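PDB 3FTB: histidinol-phosphate aminotransferase from Clostridium acetobutylicum, which probably transfers amino groups with the help of pyridoxal 5'-phosphate, acting as an aminotransferase in the histidinol-phosphate step of histidine biosynthesis. Local coordinates for residues F279-K290 with V300-S308; L312-I323 with F350-E358. All blocks are in the same frame, centred on the assembly; numbering follows the deposited sequence.

Following the chain from its N terminus, the long helix 262-285 turns into the edge strand 289-293, and strand 299-304 returns beside it; contact 1 closes this helix-hairpin connection. The chain then enters helix 309-317 and strand 321-325, crosses to strand 336-340 and ends in helix 344-359, which packs back on 312-323 to form contact 2. The two loops follow one another in series, neither enclosing nor crossing the other. Both reach the same five-stranded mixed sheet, contact 1 at the 289-293 edge and contact 2 near strand 321-325. The centres of the two contacts lie about 12 Å apart, and Ile286 and Phe288 of contact 1 pack against Leu354 and Glu358 of contact 2.

Contact 1 (F279-K290 with V300-S308); sequences FIEELNKIGFIK and VLCRLENIS
The backbone carbonyl Arg303 O is met by the amide of Lys290, with N to O at 2.9 Å, in a hydrogen bond bent to 136° at the hydrogen. It links the first residues of strand 289-293 to the end of strand 299-304. Beside it Leu304 CA makes a CH···O contact of 3.2 Å with Phe288 O. The side chain of Lys290 continues across the partner strand: CG lies anti to the backbone N (chi1 152°), the aliphatic part runs alongside Arg303, and the chain crosses Glu305 at about a right angle. A bend at chi3 brings NZ to a water, 3.0 Å away, which gives a weak bond to Leu304 O. NZ and Glu305 OE2 remain 4.2 Å apart, too far for a salt bridge. Arg303 has its polar partner outside the pair, NE bonding to Ser335 OG.

On the side toward helix 262-285, Phe279, Ile280 and Leu283 pack on Val300 and Cys302. Leu283 and Val300 meet tip to tip, and the same Leu283 CD1 lies 3.4 Å from Cys302 SG. Val300 CG1 also comes to the edge of the Phe279 ring, 3.7 Å from CE2. Phe288, after the helix, packs on Leu304 and Ile307: Leu304 CD2 approaches its ring at the edge, 3.8 Å from CD1, Ile286 CG2 stands over one face, toward the rim, and Ile307 CG2 touches Phe288 CB at 3.6 Å. Hydrophobic packing thus holds the helix against Val300 and Cys302, with one clear backbone hydrogen bond between 279-290 and 300-308, near the hairpin's open end, and a lysine linked weakly to Leu304 O through one water, whose attraction to Glu305 is probably modest.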
loop_
_atom_site.group_PDB
_atom_site.type_symbol
_atom_site.label_atom_id
_atom_site.label_comp_id
_atom_site.label_asym_id
_atom_site.label_seq_id
_atom_site.Cartn_x
_atom_site.Cartn_y
_atom_site.Cartn_z
ATOM N N PHE A 279 -24.440 27.217 3.400
ATOM C CA PHE A 279 -24.056 26.638 4.679
ATOM C C PHE A 279 -23.471 27.709 5.612
ATOM O O PHE A 279 -23.850 27.814 6.785
ATOM C CB PHE A 279 -23.054 25.490 4.454
ATOM C CG PHE A 279 -22.851 24.616 5.659
ATOM C CD1 PHE A 279 -23.908 23.897 6.199
ATOM C CD2 PHE A 279 -21.610 24.523 6.263
ATOM C CE1 PHE A 279 -23.726 23.101 7.301
ATOM C CE2 PHE A 279 -21.428 23.730 7.375
ATOM C CZ PHE A 279 -22.492 23.017 7.893
ATOM N N ILE A 280 -22.564 28.519 5.076
ATOM C CA ILE A 280 -21.881 29.533 5.867
ATOM C C ILE A 280 -22.814 30.671 6.299
ATOM O O ILE A 280 -22.588 31.308 7.334
ATOM C CB ILE A 280 -20.668 30.114 5.110
ATOM C CG1 ILE A 280 -19.413 29.251 5.327
ATOM C CG2 ILE A 280 -20.390 31.542 5.563
ATOM C CD1 ILE A 280 -19.597 27.758 5.072
ATOM N N GLU A 281 -23.858 30.935 5.515
ATOM C CA GLU A 281 -24.811 31.989 5.882
ATOM C C GLU A 281 -25.712 31.484 6.988
ATOM O O GLU A 281 -26.007 32.207 7.942
ATOM C CB GLU A 281 -25.628 32.461 4.675
ATOM C CG GLU A 281 -24.846 33.403 3.754
ATOM C CD GLU A 281 -25.444 33.510 2.363
ATOM O OE1 GLU A 281 -26.168 32.571 1.964
ATOM O OE2 GLU A 281 -25.185 34.524 1.669
ATOM N N GLU A 282 -26.133 30.230 6.867
ATOM C CA GLU A 282 -26.891 29.586 7.928
ATOM C C GLU A 282 -26.095 29.476 9.241
ATOM O O GLU A 282 -26.650 29.701 10.322
ATOM C CB GLU A 282 -27.368 28.214 7.462
ATOM C CG GLU A 282 -28.204 28.285 6.208
ATOM C CD GLU A 282 -29.332 29.276 6.350
ATOM O OE1 GLU A 282 -29.353 30.262 5.583
ATOM O OE2 GLU A 282 -30.183 29.079 7.244
ATOM N N LEU A 283 -24.808 29.133 9.156
ATOM C CA LEU A 283 -23.970 29.022 10.354
ATOM C C LEU A 283 -23.815 30.388 11.000
ATOM O O LEU A 283 -23.692 30.502 12.222
ATOM C CB LEU A 283 -22.578 28.448 10.039
ATOM C CG LEU A 283 -22.324 26.936 9.960
ATOM C CD1 LEU A 283 -20.850 26.712 9.720
ATOM C CD2 LEU A 283 -22.766 26.187 11.219
ATOM N N ASN A 284 -23.820 31.428 10.174
ATOM C CA ASN A 284 -23.569 32.780 10.671
ATOM C C ASN A 284 -24.728 33.292 11.522
ATOM O O ASN A 284 -24.559 34.199 12.334
ATOM C CB ASN A 284 -23.253 33.745 9.517
ATOM C CG ASN A 284 -21.761 33.843 9.217
ATOM O OD1 ASN A 284 -21.350 33.765 8.064
ATOM N ND2 ASN A 284 -20.946 34.027 10.256
ATOM N N LYS A 285 -25.897 32.684 11.336
ATOM C CA LYS A 285 -27.098 33.034 12.079
ATOM C C LYS A 285 -27.131 32.373 13.459
ATOM O O LYS A 285 -27.797 32.870 14.376
ATOM C CB LYS A 285 -28.348 32.642 11.280
ATOM C CG LYS A 285 -28.492 33.341 9.925
ATOM C CD LYS A 285 -29.533 32.638 9.051
ATOM C CE LYS A 285 -29.994 33.512 7.895
ATOM N NZ LYS A 285 -28.856 33.960 7.041
ATOM N N ILE A 286 -26.418 31.255 13.603
ATOM C CA ILE A 286 -26.444 30.486 14.853
ATOM C C ILE A 286 -25.751 31.245 15.981
ATOM O O ILE A 286 -24.649 31.771 15.797
ATOM C CB ILE A 286 -25.858 29.064 14.655
ATOM C CG1 ILE A 286 -26.424 28.458 13.371
ATOM C CG2 ILE A 286 -26.144 28.173 15.864
ATOM C CD1 ILE A 286 -26.589 26.988 13.414
ATOM N N GLY A 287 -26.411 31.314 17.137
ATOM C CA GLY A 287 -26.001 32.196 18.214
ATOM C C GLY A 287 -24.667 31.908 18.878
ATOM O O GLY A 287 -23.921 32.837 19.223
ATOM N N PHE A 288 -24.358 30.630 19.078
ATOM C CA PHE A 288 -23.087 30.283 19.703
ATOM C C PHE A 288 -21.974 30.278 18.670
ATOM O O PHE A 288 -20.793 30.255 19.022
ATOM C CB PHE A 288 -23.155 28.949 20.449
ATOM C CG PHE A 288 -23.650 27.813 19.618
ATOM C CD1 PHE A 288 -22.794 27.136 18.789
ATOM C CD2 PHE A 288 -24.972 27.415 19.685
ATOM C CE1 PHE A 288 -23.244 26.085 18.032
ATOM C CE2 PHE A 288 -25.430 26.367 18.929
ATOM C CZ PHE A 288 -24.568 25.698 18.102
ATOM N N ILE A 289 -22.361 30.315 17.394
ATOM C CA ILE A 289 -21.394 30.500 16.322
ATOM C C ILE A 289 -20.938 31.948 16.309
ATOM O O ILE A 289 -21.593 32.808 15.725
ATOM C CB ILE A 289 -21.958 30.139 14.948
ATOM C CG1 ILE A 289 -22.493 28.706 14.941
ATOM C CG2 ILE A 289 -20.869 30.296 13.884
ATOM C CD1 ILE A 289 -21.446 27.680 14.623
ATOM N N LYS A 290 -19.811 32.190 16.973
ATOM C CA LYS A 290 -19.246 33.520 17.166
ATOM C C LYS A 290 -18.562 34.014 15.899
ATOM O O LYS A 290 -18.675 35.189 15.532
ATOM C CB LYS A 290 -18.264 33.500 18.348
ATOM C CG LYS A 290 -17.161 34.540 18.268
ATOM C CD LYS A 290 -16.216 34.448 19.473
ATOM C CE LYS A 290 -16.819 35.103 20.707
ATOM N NZ LYS A 290 -15.938 35.024 21.915
ATOM N N VAL A 300 -15.604 23.855 7.146
ATOM C CA VAL A 300 -15.652 25.208 7.697
ATOM C C VAL A 300 -15.221 25.225 9.179
ATOM O O VAL A 300 -15.685 24.399 9.969
ATOM C CB VAL A 300 -17.087 25.780 7.559
ATOM C CG1 VAL A 300 -18.089 24.898 8.314
ATOM C CG2 VAL A 300 -17.151 27.222 8.032
ATOM N N LEU A 301 -14.330 26.151 9.550
ATOM C CA LEU A 301 -13.885 26.288 10.950
ATOM C C LEU A 301 -14.645 27.380 11.720
ATOM O O LEU A 301 -14.566 28.572 11.388
ATOM C CB LEU A 301 -12.377 26.580 11.031
ATOM C CG LEU A 301 -11.792 26.807 12.431
ATOM C CD1 LEU A 301 -11.550 25.475 13.123
ATOM C CD2 LEU A 301 -10.507 27.631 12.377
ATOM N N CYS A 302 -15.352 26.970 12.767
ATOM C CA CYS A 302 -16.155 27.893 13.559
ATOM C C CYS A 302 -15.565 28.157 14.955
ATOM O O CYS A 302 -15.108 27.244 15.640
ATOM C CB CYS A 302 -17.606 27.390 13.642
ATOM S SG CYS A 302 -18.398 27.160 12.016
ATOM N N ARG A 303 -15.542 29.426 15.337
ATOM C CA ARG A 303 -15.234 29.833 16.709
ATOM C C ARG A 303 -16.549 29.912 17.480
ATOM O O ARG A 303 -17.542 30.410 16.960
ATOM C CB ARG A 303 -14.558 31.198 16.700
ATOM C CG ARG A 303 -14.045 31.651 18.037
ATOM C CD ARG A 303 -12.694 31.054 18.337
ATOM N NE ARG A 303 -12.247 31.397 19.684
ATOM C CZ ARG A 303 -11.445 32.416 19.976
ATOM N NH1 ARG A 303 -11.093 32.645 21.234
ATOM N NH2 ARG A 303 -10.986 33.201 19.011
ATOM N N LEU A 304 -16.559 29.421 18.715
ATOM C CA LEU A 304 -17.793 29.319 19.502
ATOM C C LEU A 304 -17.807 30.266 20.701
ATOM O O LEU A 304 -16.825 30.971 20.957
ATOM C CB LEU A 304 -18.015 27.881 19.980
ATOM C CG LEU A 304 -18.155 26.778 18.930
ATOM C CD1 LEU A 304 -18.631 25.490 19.597
ATOM C CD2 LEU A 304 -19.103 27.196 17.822
ATOM N N GLU A 305 -18.923 30.267 21.431
ATOM C CA GLU A 305 -19.154 31.221 22.517
ATOM C C GLU A 305 -20.237 30.744 23.489
ATOM O O GLU A 305 -21.360 30.438 23.077
ATOM C CB GLU A 305 -19.549 32.580 21.941
ATOM C CG GLU A 305 -19.587 33.693 22.963
ATOM C CD GLU A 305 -20.285 34.921 22.428
ATOM O OE1 GLU A 305 -21.172 34.757 21.563
ATOM O OE2 GLU A 305 -19.952 36.043 22.867
ATOM N N ASN A 306 -19.901 30.690 24.777
ATOM C CA ASN A 306 -20.838 30.212 25.794
ATOM C C ASN A 306 -21.114 28.722 25.682
ATOM O O ASN A 306 -22.195 28.254 26.056
ATOM C CB ASN A 306 -22.160 30.975 25.723
ATOM C CG ASN A 306 -22.023 32.404 26.175
ATOM O OD1 ASN A 306 -22.771 33.278 25.738
ATOM N ND2 ASN A 306 -21.058 32.657 27.055
ATOM N N ILE A 307 -20.129 27.992 25.165
ATOM C CA ILE A 307 -20.237 26.557 24.956
ATOM C C ILE A 307 -18.915 26.036 24.405
ATOM O O ILE A 307 -18.288 26.674 23.556
ATOM C CB ILE A 307 -21.401 26.198 23.992
ATOM C CG1 ILE A 307 -21.553 24.680 23.862
ATOM C CG2 ILE A 307 -21.206 26.856 22.633
ATOM C CD1 ILE A 307 -22.883 24.268 23.276
ATOM N N SER A 308 -18.494 24.882 24.912
ATOM C CA SER A 308 -17.254 24.249 24.488
ATOM C C SER A 308 -17.499 23.250 23.366
ATOM O O SER A 308 -18.594 22.707 23.237
ATOM C CB SER A 308 -16.592 23.542 25.670
ATOM O OG SER A 308 -17.537 22.769 26.384
HETATM O O HOH W 1 -14.047 32.737 21.460
#

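Contact 2 (L312-I323 with F350-E358)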
loop_
_atom_site.group_PDB
_atom_site.type_symbol
_atom_site.label_atom_id
_atom_site.label_comp_id
_atom_site.label_asym_id
_atom_site.label_seq_id
_atom_site.Cartn_x
_atom_site.Cartn_y
_atom_site.Cartn_z
ATOM N N LEU A 312 -20.592 21.022 22.969
ATOM C CA LEU A 312 -21.301 20.949 21.700
ATOM C C LEU A 312 -21.208 19.535 21.117
ATOM O O LEU A 312 -22.232 18.949 20.767
ATOM C CB LEU A 312 -20.774 21.984 20.706
ATOM C CG LEU A 312 -21.366 21.834 19.303
ATOM C CD1 LEU A 312 -22.901 21.901 19.342
ATOM C CD2 LEU A 312 -20.776 22.875 18.358
ATOM N N TYR A 313 -19.989 18.992 21.026
ATOM C CA TYR A 313 -19.766 17.624 20.539
ATOM C C TYR A 313 -20.640 16.586 21.254
ATOM O O TYR A 313 -21.335 15.789 20.608
ATOM C CB TYR A 313 -18.282 17.234 20.680
ATOM C CG TYR A 313 -17.957 15.808 20.264
ATOM C CD1 TYR A 313 -17.505 15.526 18.984
ATOM C CD2 TYR A 313 -18.094 14.745 21.155
ATOM C CE1 TYR A 313 -17.209 14.233 18.596
ATOM C CE2 TYR A 313 -17.794 13.442 20.772
ATOM C CZ TYR A 313 -17.355 13.198 19.491
ATOM O OH TYR A 313 -17.057 11.916 19.093
ATOM N N ASP A 314 -20.584 16.592 22.586
ATOM C CA ASP A 314 -21.317 15.620 23.405
ATOM C C ASP A 314 -22.826 15.781 23.296
ATOM O O ASP A 314 -23.578 14.835 23.514
ATOM C CB ASP A 314 -20.888 15.709 24.867
ATOM C CG ASP A 314 -19.594 14.964 25.139
ATOM O OD1 ASP A 314 -19.335 13.950 24.455
ATOM O OD2 ASP A 314 -18.843 15.387 26.048
ATOM N N SER A 315 -23.267 16.990 22.966
ATOM C CA SER A 315 -24.678 17.241 22.689
ATOM C C SER A 315 -25.103 16.611 21.360
ATOM O O SER A 315 -26.034 15.804 21.307
ATOM C CB SER A 315 -24.970 18.744 22.683
ATOM O OG SER A 315 -25.271 19.223 23.983
ATOM N N LEU A 316 -24.414 16.986 20.286
ATOM C CA LEU A 316 -24.716 16.463 18.955
ATOM C C LEU A 316 -24.550 14.946 18.853
ATOM O O LEU A 316 -25.247 14.287 18.076
ATOM C CB LEU A 316 -23.843 17.153 17.904
ATOM C CG LEU A 316 -24.049 18.663 17.805
ATOM C CD1 LEU A 316 -23.131 19.271 16.758
ATOM C CD2 LEU A 316 -25.500 18.955 17.480
ATOM N N LEU A 317 -23.616 14.388 19.617
ATOM C CA LEU A 317 -23.402 12.952 19.564
ATOM C C LEU A 317 -24.710 12.276 19.955
ATOM O O LEU A 317 -25.105 11.269 19.363
ATOM C CB LEU A 317 -22.280 12.540 20.512
ATOM C CG LEU A 317 -21.200 11.620 19.951
ATOM C CD1 LEU A 317 -20.441 10.955 21.093
ATOM C CD2 LEU A 317 -21.818 10.583 19.026
ATOM N N LYS A 318 -25.379 12.850 20.956
ATOM C CA LYS A 318 -26.683 12.383 21.408
ATOM C C LYS A 318 -27.652 12.187 20.244
ATOM O O LYS A 318 -28.543 11.342 20.300
ATOM C CB LYS A 318 -27.275 13.386 22.393
ATOM C CG LYS A 318 -26.501 13.532 23.700
ATOM C CD LYS A 318 -27.371 14.198 24.765
ATOM C CE LYS A 318 -28.694 13.449 24.925
ATOM N NZ LYS A 318 -29.738 14.204 25.677
ATOM N N GLU A 319 -27.459 12.976 19.191
ATOM C CA GLU A 319 -28.342 12.994 18.025
ATOM C C GLU A 319 -27.719 12.257 16.850
ATOM O O GLU A 319 -28.156 12.409 15.709
ATOM C CB GLU A 319 -28.613 14.440 17.601
ATOM C CG GLU A 319 -29.024 15.349 18.732
ATOM C CD GLU A 319 -30.475 15.158 19.108
ATOM O OE1 GLU A 319 -30.745 14.560 20.174
ATOM O OE2 GLU A 319 -31.345 15.591 18.324
ATOM N N ASP A 320 -26.687 11.468 17.124
ATOM C CA ASP A 320 -25.965 10.751 16.069
ATOM C C ASP A 320 -25.389 11.722 15.054
ATOM O O ASP A 320 -25.420 11.476 13.850
ATOM C CB ASP A 320 -26.851 9.718 15.364
ATOM C CG ASP A 320 -27.339 8.635 16.301
ATOM O OD1 ASP A 320 -26.802 8.531 17.428
ATOM O OD2 ASP A 320 -28.263 7.891 15.912
ATOM N N ILE A 321 -24.877 12.836 15.554
ATOM C CA ILE A 321 -24.120 13.752 14.723
ATOM C C ILE A 321 -22.727 13.945 15.326
ATOM O O ILE A 321 -22.581 14.267 16.513
ATOM C CB ILE A 321 -24.863 15.091 14.537
ATOM C CG1 ILE A 321 -26.107 14.870 13.669
ATOM C CG2 ILE A 321 -23.949 16.137 13.902
ATOM C CD1 ILE A 321 -27.074 16.044 13.641
ATOM N N VAL A 322 -21.704 13.718 14.511
ATOM C CA VAL A 322 -20.336 13.860 14.974
ATOM C C VAL A 322 -19.755 15.141 14.405
ATOM O O VAL A 322 -19.944 15.432 13.229
ATOM C CB VAL A 322 -19.466 12.673 14.528
ATOM C CG1 VAL A 322 -18.089 12.749 15.195
ATOM C CG2 VAL A 322 -20.158 11.358 14.858
ATOM N N ILE A 323 -19.070 15.915 15.242
ATOM C CA ILE A 323 -18.279 17.043 14.748
ATOM C C ILE A 323 -16.803 16.835 15.068
ATOM O O ILE A 323 -16.407 15.816 15.643
ATOM C CB ILE A 323 -18.725 18.401 15.344
ATOM C CG1 ILE A 323 -18.399 18.473 16.843
ATOM C CG2 ILE A 323 -20.208 18.640 15.073
ATOM C CD1 ILE A 323 -18.059 19.870 17.346
ATOM N N PHE A 350 -28.324 18.859 9.861
ATOM C CA PHE A 350 -27.238 19.281 10.745
ATOM C C PHE A 350 -27.525 20.599 11.493
ATOM O O PHE A 350 -27.417 20.671 12.726
ATOM C CB PHE A 350 -25.947 19.415 9.929
ATOM C CG PHE A 350 -24.790 19.938 10.719
ATOM C CD1 PHE A 350 -24.138 19.123 11.642
ATOM C CD2 PHE A 350 -24.353 21.248 10.549
ATOM C CE1 PHE A 350 -23.069 19.600 12.381
ATOM C CE2 PHE A 350 -23.281 21.737 11.287
ATOM C CZ PHE A 350 -22.640 20.908 12.205
ATOM N N LEU A 351 -27.881 21.632 10.729
ATOM C CA LEU A 351 -28.133 22.970 11.255
ATOM C C LEU A 351 -29.332 22.979 12.192
ATOM O O LEU A 351 -29.333 23.683 13.208
ATOM C CB LEU A 351 -28.379 23.957 10.105
ATOM C CG LEU A 351 -27.205 24.440 9.242
ATOM C CD1 LEU A 351 -27.680 24.815 7.846
ATOM C CD2 LEU A 351 -26.481 25.615 9.905
ATOM N N ARG A 352 -30.357 22.204 11.845
ATOM C CA ARG A 352 -31.551 22.138 12.671
ATOM C C ARG A 352 -31.294 21.471 14.013
ATOM O O ARG A 352 -32.122 21.547 14.906
ATOM C CB ARG A 352 -32.695 21.467 11.921
ATOM C CG ARG A 352 -33.100 22.251 10.680
ATOM C CD ARG A 352 -34.248 21.592 9.936
ATOM N NE ARG A 352 -34.007 20.169 9.719
ATOM C CZ ARG A 352 -34.766 19.387 8.957
ATOM N NH1 ARG A 352 -35.817 19.896 8.327
ATOM N NH2 ARG A 352 -34.470 18.101 8.824
ATOM N N ALA A 353 -30.140 20.828 14.153
ATOM C CA ALA A 353 -29.713 20.304 15.444
ATOM C C ALA A 353 -28.932 21.382 16.196
ATOM O O ALA A 353 -29.070 21.527 17.415
ATOM C CB ALA A 353 -28.864 19.065 15.257
ATOM N N LEU A 354 -28.109 22.126 15.457
ATOM C CA LEU A 354 -27.342 23.242 16.007
ATOM C C LEU A 354 -28.288 24.260 16.606
ATOM O O LEU A 354 -28.001 24.872 17.630
ATOM C CB LEU A 354 -26.529 23.923 14.907
ATOM C CG LEU A 354 -25.025 23.667 14.854
ATOM C CD1 LEU A 354 -24.703 22.196 15.048
ATOM C CD2 LEU A 354 -24.468 24.159 13.543
ATOM N N LYS A 355 -29.415 24.443 15.932
ATOM C CA LYS A 355 -30.468 25.331 16.389
ATOM C C LYS A 355 -31.127 24.819 17.679
ATOM O O LYS A 355 -31.401 25.591 18.609
ATOM C CB LYS A 355 -31.499 25.513 15.263
ATOM C CG LYS A 355 -31.002 26.368 14.107
ATOM C CD LYS A 355 -31.706 26.028 12.795
ATOM C CE LYS A 355 -31.241 26.935 11.657
ATOM N NZ LYS A 355 -29.753 26.962 11.485
ATOM N N GLY A 356 -31.378 23.513 17.738
ATOM C CA GLY A 356 -31.958 22.927 18.929
ATOM C C GLY A 356 -31.026 23.077 20.115
ATOM O O GLY A 356 -31.465 23.232 21.241
ATOM N N VAL A 357 -29.724 23.025 19.861
ATOM C CA VAL A 357 -28.751 23.257 20.914
ATOM C C VAL A 357 -28.839 24.708 21.370
ATOM O O VAL A 357 -28.949 24.971 22.575
ATOM C CB VAL A 357 -27.309 22.939 20.459
ATOM C CG1 VAL A 357 -26.318 23.245 21.581
ATOM C CG2 VAL A 357 -27.195 21.486 20.015
ATOM N N GLU A 358 -28.798 25.638 20.408
ATOM C CA GLU A 358 -28.899 27.062 20.701
ATOM C C GLU A 358 -30.167 27.337 21.505
ATOM O O GLU A 358 -30.112 27.949 22.572
ATOM C CB GLU A 358 -28.881 27.888 19.415
ATOM C CG GLU A 358 -29.354 29.320 19.594
ATOM C CD GLU A 358 -28.332 30.208 20.291
ATOM O OE1 GLU A 358 -27.146 29.825 20.350
ATOM O OE2 GLU A 358 -28.717 31.301 20.770
#
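Leu316 drives its isobutyl group as a knob into a hole formed by Phe350, Ala353, Leu354 and Val357 on helix 350-358. With CG anti to the carbonyl carbon (chi1 -61°), its two methyls divide the work. CD1 approaches Leu354 CD1 to 3.7 Å, the two side chains meeting at a slant, whereas CD2 touches both Ala353 CB and Val357 CG2, each at 4.0 Å. Against Val357 the leucine lies roughly perpendicular. Leu312, one turn earlier, adds a looser touch on Val357.

The Phe350 ring is turned so that the isoleucines of the following strand meet its rim. Ile321 CG2 sits at the edge near the ring plane, 3.7 Å from CD1, and Ile323 CG2 also lies at the edge, 4.0 Å from CE1, with its side chain at about a right angle to that of Phe350. Leu354 CD1, from the same helix, stands 3.7 Å above one ring face, displaced toward the rim. Ile321 also sends CD1 to Ala353 CB, so both branches of this side chain make contact. Its position is set up by a Schellman motif at the helix end, in which Ile321 N bonds to Leu316 O and Asp320 N, at a residue of positive phi, to Leu317 O; Glu319 N is a further donor to Leu316 O.

The helical segments 312-317 and 350-358 cross at 118°, their axes 10.5 Å apart at closest approach. Tyr31 stacks on Phe350 and Phe339 of strand 336-340 meets it edge-to-face, while Leu351 and Leu354 reach Leu283 of helix 262-285, joining the terminal helix to both neighbouring helices and the sheet.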